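Local coordinates for chromatin structure-remodeling complex subunit RSC2 (Saccharomyces cerevisiae, PDB 4BB7), which forms part of the ATP-dependent RSC chromatin-remodelling complex, which repositions nucleosomes, and contributes through its BAH domain to binding histone H3, at residues 64-69 against 198-203; 73-78 against 204-209; 80-85 against 168-173. All coordinates share one frame; numbering follows the deposited sequence.

Contact 1. Residues 64-69 against 198-203; sequences ACWYYR and DAPPLV
Trp66 lays one face of its six-membered ring against Pro200, whose CD sits 4.2 Å from the centroid of that ring and only 17° off its normal, a CH-pi contact. The outer corner of the indole reaches further along the loop: CH2 of Trp66 comes within 3.6 Å of CA of Ala199, and the same corner meets the backbone of Asp198 near the ring plane. Two residues on, Tyr68 receives the second proline in much the same way. CD of Pro201 stands over the phenol face, 4.0 Å from the Tyr68 centroid, while CB of Pro200 closes on Tyr68 CE1 at 3.6 Å. Pro200 thus touches both aromatic side chains. A shared first torsion, with CG anti to the carbonyl carbon (chi1 -74° in Trp66, -72° in Tyr68), brings both rings to the loop. The polar ends look elsewhere, Trp66 NE1 bonding to His95 and Tyr68 OH to Glu134, which should help fix both rings in place. A proline-containing loop here packs on the aromatic side chains of a BAH-domain strand: strand 60-68 runs antiparallel between strands 87-96 and 45-54 of the six-stranded mixed sheet, and loop 198-203 lies over the sheet face that carries Trp66 and Tyr68, with Pro200 also touching Ile45 of strand 45-54.

Contact 2. Residues 73-78 against 204-209; sequences TVHRVD and GAVYMR
Val77 and Val206 meet with CB atoms 4.0 Å apart, an apolar centre at the end of a short, weakly bonded parallel strand pairing, 75-76 beside 206-207. Next to them, CG1 of Val206 lies 3.8 Å from NE2 of His75, off-centre to the imidazole; NE2 itself is hydrogen-bonded to Ser173 OG. On the other side of the backbone ladder the Tyr207 ring, placed by a chi1 of 62° between its own N and carbonyl carbon, turns back over the partner strand: CA of Arg76 stands over one face, and CG1 of Val74 is 4.1 Å from CE1 of Tyr207. The ladder itself is irregular. His75 N donates to Ala205 O, Val77 N gives a straight bond of 2.8 Å to Tyr207 O (165° at the hydrogen), and the link between them, Tyr207 N to His75 O, is weak. A water accepts from Tyr207 OH and donates to Val74 O, and a leucine at Tyr207 would probably leave this water without its phenol partner and the backbone of Arg76 less well covered. Towards the polar edge, Arg209 puts CB over the Arg76 guanidinium. The edge of Tyr207, at CE2, points at the face of the Arg209 guanidinium, whose NH2 is hydrogen-bonded to the backbone O of Asp187. Arg76 and Asp78 form a salt bridge of two weak bonds, NE to OD1 and NH2 to OD2, 3.4 Å each.

Contact 3. Residues 80-85 against 168-173; sequences LFYKNE and FFKYPS
Lys170 CB packs on CB of Leu80 at 3.7 Å, and CB of Phe168 reaches the edge of the Tyr82 ring at CE1, 3.5 Å away; with the backbone pair of Phe81 and Tyr171 between them, these make up the tight part of the contact. Lys170 also places its ammonium over the Tyr82 face, NZ 4.5 Å from the centroid and 24° off the normal, a cation-pi interaction, although the exact position of its CE is doubtful. The lysine chain, bent at chi2 (-73°) and chi4 (74°), lifts NZ away from the ring, still above its face, to Gly218 O, its hydrogen-bond partner. Tyr82 OH bonds to Glu129. The two backbones form an antiparallel pairing, 80-82 against 166-172, within a mixed five-stranded sheet. Phe81 and Tyr171 are its hydrogen-bonded pair, with Phe81 N donating to Tyr171 O at 2.9 Å and Tyr171 N returning a bond to Phe81 O. Just beyond, the chain reverses in a type II turn from Tyr82 to Glu85, where Glu85 OE1 accepts Tyr82 N at 2.8 Å. The Lys83 side is looser and partly exposed. Here a water bridges the two backbones, accepting from Lys83 N and donating to Phe169 O. The Lys83 chain crosses the Tyr171 side chain at a slant, its CE 3.5 Å from Tyr171 OH, before NZ ends on Ile244 O.

The chain passes from contact 1 into contact 2 on both sides, since 64-69 leads on to 73-78 and 198-203 runs straight into 204-209. Their centres lie about 17 Å apart, and they touch where CB of Tyr68 meets CG2 of Thr73 at 3.8 Å. Contacts 2 and 3, with centres about 15 Å apart, are joined more firmly: His75 NE2 and Ser173 OG are 2.9 Å apart, a hydrogen bond, and the imidazole meets the Phe81 ring edge-to-face. Contact 3 falls on the opposite side of the chain's centre from contact 1, about 19 Å away between centres. Together the three join 64-69, 73-78 and 80-85 to segments about 80 to 130 residues further on in the chain.

Contact 1. Residues 64-69 against 198-203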
loop_
_atom_site.group_PDB
_atom_site.type_symbol
_atom_site.label_atom_id
_atom_site.label_comp_id
_atom_site.label_asym_id
_atom_site.label_seq_id
_atom_site.Cartn_x
_atom_site.Cartn_y
_atom_site.Cartn_z
ATOM N N ALA A 64 -9.893 2.330 0.437
ATOM C CA ALA A 64 -11.130 2.718 -0.231
ATOM C C ALA A 64 -11.069 2.507 -1.744
ATOM O O ALA A 64 -10.020 2.681 -2.365
ATOM C CB ALA A 64 -11.466 4.166 0.091
ATOM N N CYS A 65 -12.202 2.118 -2.326
ATOM C CA CYS A 65 -12.333 2.038 -3.774
ATOM C C CYS A 65 -12.827 3.377 -4.310
ATOM O O CYS A 65 -13.935 3.811 -3.994
ATOM C CB CYS A 65 -13.298 0.925 -4.178
ATOM S SG CYS A 65 -13.450 0.687 -5.977
ATOM N N TRP A 66 -11.999 4.027 -5.122
ATOM C CA TRP A 66 -12.318 5.351 -5.641
ATOM C C TRP A 66 -13.455 5.332 -6.651
ATOM O O TRP A 66 -13.623 4.371 -7.400
ATOM C CB TRP A 66 -11.081 5.996 -6.275
ATOM C CG TRP A 66 -10.070 6.479 -5.280
ATOM C CD1 TRP A 66 -10.194 6.486 -3.922
ATOM C CD2 TRP A 66 -8.778 7.026 -5.567
ATOM N NE1 TRP A 66 -9.059 7.004 -3.344
ATOM C CE2 TRP A 66 -8.175 7.345 -4.333
ATOM C CE3 TRP A 66 -8.073 7.280 -6.750
ATOM C CZ2 TRP A 66 -6.901 7.903 -4.245
ATOM C CZ3 TRP A 66 -6.809 7.837 -6.660
ATOM C CH2 TRP A 66 -6.236 8.143 -5.416
ATOM N N TYR A 67 -14.237 6.405 -6.652
ATOM C CA TYR A 67 -15.266 6.627 -7.657
ATOM C C TYR A 67 -15.077 8.024 -8.235
ATOM O O TYR A 67 -15.118 9.013 -7.505
ATOM C CB TYR A 67 -16.661 6.496 -7.044
ATOM C CG TYR A 67 -17.064 5.077 -6.716
ATOM C CD1 TYR A 67 -16.357 4.330 -5.779
ATOM C CD2 TYR A 67 -18.164 4.488 -7.327
ATOM C CE1 TYR A 67 -16.725 3.033 -5.470
ATOM C CE2 TYR A 67 -18.542 3.192 -7.022
ATOM C CZ TYR A 67 -17.817 2.471 -6.094
ATOM O OH TYR A 67 -18.192 1.185 -5.792
ATOM N N TYR A 68 -14.858 8.102 -9.541
ATOM C CA TYR A 68 -14.582 9.378 -10.193
ATOM C C TYR A 68 -15.846 10.200 -10.425
ATOM O O TYR A 68 -16.948 9.657 -10.514
ATOM C CB TYR A 68 -13.869 9.158 -11.530
ATOM C CG TYR A 68 -12.432 8.708 -11.409
ATOM C CD1 TYR A 68 -11.787 8.693 -10.177
ATOM C CD2 TYR A 68 -11.713 8.314 -12.529
ATOM C CE1 TYR A 68 -10.467 8.288 -10.065
ATOM C CE2 TYR A 68 -10.394 7.907 -12.427
ATOM C CZ TYR A 68 -9.776 7.893 -11.194
ATOM O OH TYR A 68 -8.464 7.487 -11.089
ATOM N N ARG A 69 -15.676 11.513 -10.514
ATOM C CA ARG A 69 -16.740 12.387 -10.977
ATOM C C ARG A 69 -16.502 12.599 -12.467
ATOM O O ARG A 69 -15.396 12.362 -12.953
ATOM C CB ARG A 69 -16.706 13.726 -10.243
ATOM C CG ARG A 69 -16.668 13.624 -8.728
ATOM C CD ARG A 69 -16.572 15.012 -8.117
ATOM N NE ARG A 69 -16.359 14.988 -6.673
ATOM C CZ ARG A 69 -17.302 15.246 -5.773
ATOM N NH1 ARG A 69 -18.533 15.545 -6.165
ATOM N NH2 ARG A 69 -17.014 15.208 -4.482
ATOM N N ASP A 198 -1.409 10.768 -5.413
ATOM C CA ASP A 198 -2.199 10.344 -4.263
ATOM C C ASP A 198 -3.634 10.845 -4.401
ATOM O O ASP A 198 -4.330 11.021 -3.403
ATOM C CB ASP A 198 -1.608 10.905 -2.969
ATOM C CG ASP A 198 -0.118 10.675 -2.860
ATOM O OD1 ASP A 198 0.372 9.672 -3.419
ATOM O OD2 ASP A 198 0.562 11.499 -2.210
ATOM N N ALA A 199 -4.066 11.081 -5.636
ATOM C CA ALA A 199 -5.386 11.644 -5.890
ATOM C C ALA A 199 -5.868 11.337 -7.302
ATOM O O ALA A 199 -5.064 11.086 -8.194
ATOM C CB ALA A 199 -5.363 13.146 -5.660
ATOM N N PRO A 200 -7.191 11.361 -7.508
ATOM C CA PRO A 200 -7.758 11.192 -8.849
ATOM C C PRO A 200 -7.211 12.271 -9.774
ATOM O O PRO A 200 -6.591 13.216 -9.288
ATOM C CB PRO A 200 -9.259 11.403 -8.621
ATOM C CG PRO A 200 -9.475 11.091 -7.181
ATOM C CD PRO A 200 -8.232 11.554 -6.485
ATOM N N PRO A 201 -7.442 12.142 -11.089
ATOM C CA PRO A 201 -6.902 13.116 -12.045
ATOM C C PRO A 201 -7.355 14.536 -11.724
ATOM O O PRO A 201 -8.463 14.724 -11.218
ATOM C CB PRO A 201 -7.505 12.665 -13.382
ATOM C CG PRO A 201 -7.825 11.224 -13.192
ATOM C CD PRO A 201 -8.242 11.101 -11.756
ATOM N N LEU A 202 -6.505 15.518 -12.014
ATOM C CA LEU A 202 -6.872 16.917 -11.828
ATOM C C LEU A 202 -8.020 17.297 -12.764
ATOM O O LEU A 202 -8.871 18.116 -12.421
ATOM C CB LEU A 202 -5.667 17.831 -12.068
ATOM C CG LEU A 202 -5.889 19.327 -11.823
ATOM C CD1 LEU A 202 -6.318 19.584 -10.381
ATOM C CD2 LEU A 202 -4.638 20.126 -12.161
ATOM N N VAL A 203 -8.032 16.696 -13.950
ATOM C CA VAL A 203 -9.112 16.907 -14.907
ATOM C C VAL A 203 -9.001 15.923 -16.067
ATOM O O VAL A 203 -7.900 15.584 -16.502
ATOM C CB VAL A 203 -9.128 18.351 -15.450
ATOM C CG1 VAL A 203 -7.846 18.651 -16.203
ATOM C CG2 VAL A 203 -10.344 18.577 -16.344
#

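Contact 2. Residues 73-78 against 204-209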
loop_
_atom_site.group_PDB
_atom_site.type_symbol
_atom_site.label_atom_id
_atom_site.label_comp_id
_atom_site.label_asym_id
_atom_site.label_seq_id
_atom_site.Cartn_x
_atom_site.Cartn_y
_atom_site.Cartn_z
ATOM N N THR A 73 -12.947 12.139 -15.702
ATOM C CA THR A 73 -12.825 11.039 -16.660
ATOM C C THR A 73 -12.565 11.508 -18.091
ATOM O O THR A 73 -12.711 12.688 -18.420
ATOM C CB THR A 73 -14.081 10.143 -16.669
ATOM O OG1 THR A 73 -15.238 10.944 -16.943
ATOM C CG2 THR A 73 -14.257 9.436 -15.334
ATOM N N VAL A 74 -12.173 10.564 -18.934
ATOM C CA VAL A 74 -12.054 10.809 -20.361
ATOM C C VAL A 74 -13.293 10.243 -21.048
ATOM O O VAL A 74 -13.605 9.057 -20.906
ATOM C CB VAL A 74 -10.794 10.141 -20.936
ATOM C CG1 VAL A 74 -10.739 10.319 -22.441
ATOM C CG2 VAL A 74 -9.547 10.717 -20.276
ATOM N N HIS A 75 -14.003 11.093 -21.785
ATOM C CA HIS A 75 -15.247 10.686 -22.428
ATOM C C HIS A 75 -15.608 11.557 -23.627
ATOM O O HIS A 75 -15.149 12.696 -23.752
ATOM C CB HIS A 75 -16.393 10.724 -21.417
ATOM C CG HIS A 75 -16.566 12.058 -20.761
ATOM N ND1 HIS A 75 -15.921 12.400 -19.592
ATOM C CD2 HIS A 75 -17.298 13.138 -21.119
ATOM C CE1 HIS A 75 -16.255 13.631 -19.252
ATOM N NE2 HIS A 75 -17.091 14.101 -20.161
ATOM N N ARG A 76 -16.443 11.005 -24.503
ATOM C CA ARG A 76 -16.969 11.738 -25.649
ATOM C C ARG A 76 -17.579 13.057 -25.196
ATOM O O ARG A 76 -18.297 13.118 -24.199
ATOM C CB ARG A 76 -18.013 10.895 -26.389
ATOM C CG ARG A 76 -17.443 9.640 -27.036
ATOM C CD ARG A 76 -18.531 8.660 -27.455
ATOM N NE ARG A 76 -19.597 9.294 -28.228
ATOM C CZ ARG A 76 -20.409 8.643 -29.055
ATOM N NH1 ARG A 76 -20.279 7.335 -29.233
ATOM N NH2 ARG A 76 -21.351 9.303 -29.711
ATOM N N VAL A 77 -17.289 14.116 -25.940
ATOM C CA VAL A 77 -17.727 15.454 -25.573
ATOM C C VAL A 77 -19.248 15.539 -25.448
ATOM O O VAL A 77 -19.778 16.433 -24.782
ATOM C CB VAL A 77 -17.244 16.484 -26.604
ATOM C CG1 VAL A 77 -17.961 16.275 -27.932
ATOM C CG2 VAL A 77 -17.464 17.891 -26.093
ATOM N N ASP A 78 -19.952 14.610 -26.085
ATOM C CA ASP A 78 -21.409 14.648 -26.074
ATOM C C ASP A 78 -22.010 13.695 -25.044
ATOM O O ASP A 78 -23.206 13.397 -25.096
ATOM C CB ASP A 78 -21.978 14.367 -27.470
ATOM C CG ASP A 78 -21.651 12.974 -27.965
ATOM O OD1 ASP A 78 -20.519 12.503 -27.723
ATOM O OD2 ASP A 78 -22.529 12.346 -28.597
ATOM N N GLY A 204 -10.147 15.460 -16.555
ATOM C CA GLY A 204 -10.178 14.528 -17.666
ATOM C C GLY A 204 -10.192 15.256 -18.995
ATOM O O GLY A 204 -9.978 16.467 -19.049
ATOM N N ALA A 205 -10.447 14.521 -20.071
ATOM C CA ALA A 205 -10.466 15.109 -21.405
ATOM C C ALA A 205 -11.716 14.703 -22.170
ATOM O O ALA A 205 -12.396 13.740 -21.806
ATOM C CB ALA A 205 -9.221 14.712 -22.181
ATOM N N VAL A 206 -12.011 15.444 -23.234
ATOM C CA VAL A 206 -13.142 15.124 -24.092
ATOM C C VAL A 206 -12.709 15.048 -25.550
ATOM O O VAL A 206 -11.793 15.753 -25.973
ATOM C CB VAL A 206 -14.276 16.154 -23.945
ATOM C CG1 VAL A 206 -14.863 16.101 -22.545
ATOM C CG2 VAL A 206 -13.769 17.547 -24.263
ATOM N N TYR A 207 -13.369 14.182 -26.313
ATOM C CA TYR A 207 -13.066 14.025 -27.727
ATOM C C TYR A 207 -14.336 13.823 -28.557
ATOM O O TYR A 207 -15.426 13.663 -28.013
ATOM C CB TYR A 207 -12.093 12.867 -27.935
ATOM C CG TYR A 207 -12.624 11.524 -27.493
ATOM C CD1 TYR A 207 -12.719 11.203 -26.147
ATOM C CD2 TYR A 207 -13.019 10.572 -28.424
ATOM C CE1 TYR A 207 -13.198 9.976 -25.736
ATOM C CE2 TYR A 207 -13.498 9.338 -28.023
ATOM C CZ TYR A 207 -13.586 9.048 -26.677
ATOM O OH TYR A 207 -14.066 7.826 -26.269
ATOM N N MET A 208 -14.188 13.829 -29.878
ATOM C CA MET A 208 -15.338 13.741 -30.774
ATOM C C MET A 208 -15.516 12.329 -31.339
ATOM O O MET A 208 -14.554 11.580 -31.489
ATOM C CB MET A 208 -15.205 14.762 -31.912
ATOM C CG MET A 208 -16.531 15.355 -32.392
ATOM S SD MET A 208 -16.348 16.701 -33.588
ATOM C CE MET A 208 -15.598 17.970 -32.573
ATOM N N ARG A 209 -16.758 11.973 -31.647
ATOM C CA ARG A 209 -17.061 10.673 -32.233
ATOM C C ARG A 209 -18.340 10.744 -33.058
ATOM O O ARG A 209 -19.243 11.521 -32.748
ATOM C CB ARG A 209 -17.205 9.609 -31.138
ATOM C CG ARG A 209 -15.887 9.051 -30.617
ATOM C CD ARG A 209 -15.132 8.298 -31.710
ATOM N NE ARG A 209 -13.821 7.833 -31.263
ATOM C CZ ARG A 209 -12.705 8.554 -31.331
ATOM N NH1 ARG A 209 -12.734 9.783 -31.828
ATOM N NH2 ARG A 209 -11.558 8.047 -30.901
HETATM O O HOH W 1 -14.310 7.336 -23.612
#

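Contact 3. Residues 80-85 against 168-173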
loop_
_atom_site.group_PDB
_atom_site.type_symbol
_atom_site.label_atom_id
_atom_site.label_comp_id
_atom_site.label_asym_id
_atom_site.label_seq_id
_atom_site.Cartn_x
_atom_site.Cartn_y
_atom_site.Cartn_z
ATOM N N LEU A 80 -23.611 12.474 -21.580
ATOM C CA LEU A 80 -24.496 13.068 -20.586
ATOM C C LEU A 80 -24.302 12.396 -19.231
ATOM O O LEU A 80 -23.847 11.254 -19.154
ATOM C CB LEU A 80 -25.954 12.942 -21.027
ATOM C CG LEU A 80 -26.318 13.695 -22.303
ATOM C CD1 LEU A 80 -27.732 13.353 -22.753
ATOM C CD2 LEU A 80 -26.152 15.194 -22.089
ATOM N N PHE A 81 -24.655 13.110 -18.167
ATOM C CA PHE A 81 -24.464 12.613 -16.808
ATOM C C PHE A 81 -25.635 13.000 -15.922
ATOM O O PHE A 81 -26.274 14.025 -16.144
ATOM C CB PHE A 81 -23.180 13.187 -16.201
ATOM C CG PHE A 81 -21.936 12.847 -16.967
ATOM C CD1 PHE A 81 -21.278 11.647 -16.749
ATOM C CD2 PHE A 81 -21.416 13.733 -17.896
ATOM C CE1 PHE A 81 -20.131 11.333 -17.447
ATOM C CE2 PHE A 81 -20.266 13.426 -18.598
ATOM C CZ PHE A 81 -19.620 12.223 -18.374
ATOM N N TYR A 82 -25.913 12.183 -14.914
ATOM C CA TYR A 82 -26.923 12.535 -13.927
ATOM C C TYR A 82 -26.359 13.594 -12.994
ATOM O O TYR A 82 -25.141 13.760 -12.896
ATOM C CB TYR A 82 -27.353 11.307 -13.124
ATOM C CG TYR A 82 -27.876 10.179 -13.982
ATOM C CD1 TYR A 82 -29.167 10.210 -14.494
ATOM C CD2 TYR A 82 -27.074 9.088 -14.288
ATOM C CE1 TYR A 82 -29.648 9.180 -15.284
ATOM C CE2 TYR A 82 -27.545 8.053 -15.076
ATOM C CZ TYR A 82 -28.831 8.105 -15.571
ATOM O OH TYR A 82 -29.296 7.081 -16.357
ATOM N N LYS A 83 -27.242 14.326 -12.327
ATOM C CA LYS A 83 -26.806 15.227 -11.274
ATOM C C LYS A 83 -26.240 14.382 -10.141
ATOM O O LYS A 83 -26.914 13.492 -9.622
ATOM C CB LYS A 83 -27.963 16.094 -10.775
ATOM C CG LYS A 83 -27.587 17.015 -9.626
ATOM C CD LYS A 83 -28.561 18.172 -9.495
ATOM C CE LYS A 83 -28.530 19.063 -10.732
ATOM N NZ LYS A 83 -29.406 20.266 -10.589
ATOM N N ASN A 84 -24.990 14.649 -9.780
ATOM C CA ASN A 84 -24.315 13.894 -8.730
ATOM C C ASN A 84 -23.925 12.478 -9.141
ATOM O O ASN A 84 -23.842 11.585 -8.298
ATOM C CB ASN A 84 -25.173 13.848 -7.467
ATOM C CG ASN A 84 -25.357 15.207 -6.846
ATOM O OD1 ASN A 84 -24.411 15.997 -6.750
ATOM N ND2 ASN A 84 -26.580 15.496 -6.417
ATOM N N GLU A 85 -23.677 12.273 -10.432
ATOM C CA GLU A 85 -23.264 10.959 -10.913
ATOM C C GLU A 85 -21.797 10.690 -10.619
ATOM O O GLU A 85 -20.964 11.591 -10.712
ATOM C CB GLU A 85 -23.517 10.805 -12.416
ATOM C CG GLU A 85 -23.014 9.468 -12.964
ATOM C CD GLU A 85 -23.357 9.238 -14.429
ATOM O OE1 GLU A 85 -24.145 10.024 -14.999
ATOM O OE2 GLU A 85 -22.831 8.260 -15.007
ATOM N N PHE A 168 -35.149 10.949 -15.055
ATOM C CA PHE A 168 -33.915 11.637 -14.697
ATOM C C PHE A 168 -33.537 12.718 -15.704
ATOM O O PHE A 168 -33.576 12.496 -16.913
ATOM C CB PHE A 168 -32.763 10.638 -14.586
ATOM C CG PHE A 168 -32.937 9.630 -13.493
ATOM C CD1 PHE A 168 -33.850 8.598 -13.622
ATOM C CD2 PHE A 168 -32.172 9.703 -12.341
ATOM C CE1 PHE A 168 -34.009 7.666 -12.618
ATOM C CE2 PHE A 168 -32.323 8.771 -11.334
ATOM C CZ PHE A 168 -33.243 7.751 -11.473
ATOM N N PHE A 169 -33.171 13.891 -15.199
ATOM C CA PHE A 169 -32.547 14.902 -16.034
ATOM C C PHE A 169 -31.085 14.527 -16.186
ATOM O O PHE A 169 -30.401 14.265 -15.195
ATOM C CB PHE A 169 -32.638 16.288 -15.392
ATOM C CG PHE A 169 -34.022 16.872 -15.382
ATOM C CD1 PHE A 169 -34.514 17.538 -16.492
ATOM C CD2 PHE A 169 -34.820 16.778 -14.254
ATOM C CE1 PHE A 169 -35.779 18.088 -16.484
ATOM C CE2 PHE A 169 -36.087 17.325 -14.239
ATOM C CZ PHE A 169 -36.567 17.982 -15.356
ATOM N N LYS A 170 -30.609 14.483 -17.425
ATOM C CA LYS A 170 -29.192 14.288 -17.694
ATOM C C LYS A 170 -28.601 15.649 -18.036
ATOM O O LYS A 170 -29.315 16.534 -18.501
ATOM C CB LYS A 170 -28.986 13.310 -18.853
ATOM C CG LYS A 170 -29.015 11.838 -18.465
ATOM C CD LYS A 170 -27.758 11.450 -17.712
ATOM C CE LYS A 170 -27.511 9.952 -17.762
ATOM N NZ LYS A 170 -27.024 9.504 -19.091
ATOM N N TYR A 171 -27.303 15.816 -17.802
ATOM C CA TYR A 171 -26.655 17.109 -17.984
ATOM C C TYR A 171 -25.412 16.988 -18.850
ATOM O O TYR A 171 -24.715 15.980 -18.799
ATOM C CB TYR A 171 -26.305 17.726 -16.626
ATOM C CG TYR A 171 -27.507 17.893 -15.723
ATOM C CD1 TYR A 171 -28.073 16.800 -15.075
ATOM C CD2 TYR A 171 -28.082 19.138 -15.529
ATOM C CE1 TYR A 171 -29.181 16.947 -14.254
ATOM C CE2 TYR A 171 -29.187 19.297 -14.710
ATOM C CZ TYR A 171 -29.732 18.201 -14.076
ATOM O OH TYR A 171 -30.830 18.364 -13.264
ATOM N N PRO A 172 -25.135 18.024 -19.654
ATOM C CA PRO A 172 -23.969 18.034 -20.541
ATOM C C PRO A 172 -22.669 18.064 -19.744
ATOM O O PRO A 172 -22.636 18.579 -18.623
ATOM C CB PRO A 172 -24.138 19.340 -21.318
ATOM C CG PRO A 172 -24.925 20.217 -20.401
ATOM C CD PRO A 172 -25.883 19.291 -19.711
ATOM N N SER A 173 -21.611 17.514 -20.331
ATOM C CA SER A 173 -20.321 17.393 -19.667
ATOM C C SER A 173 -19.840 18.716 -19.092
ATOM O O SER A 173 -19.938 19.754 -19.747
ATOM C CB SER A 173 -19.272 16.855 -20.638
ATOM O OG SER A 173 -17.990 16.842 -20.036
HETATM O O HOH W 2 -30.088 13.748 -12.568
#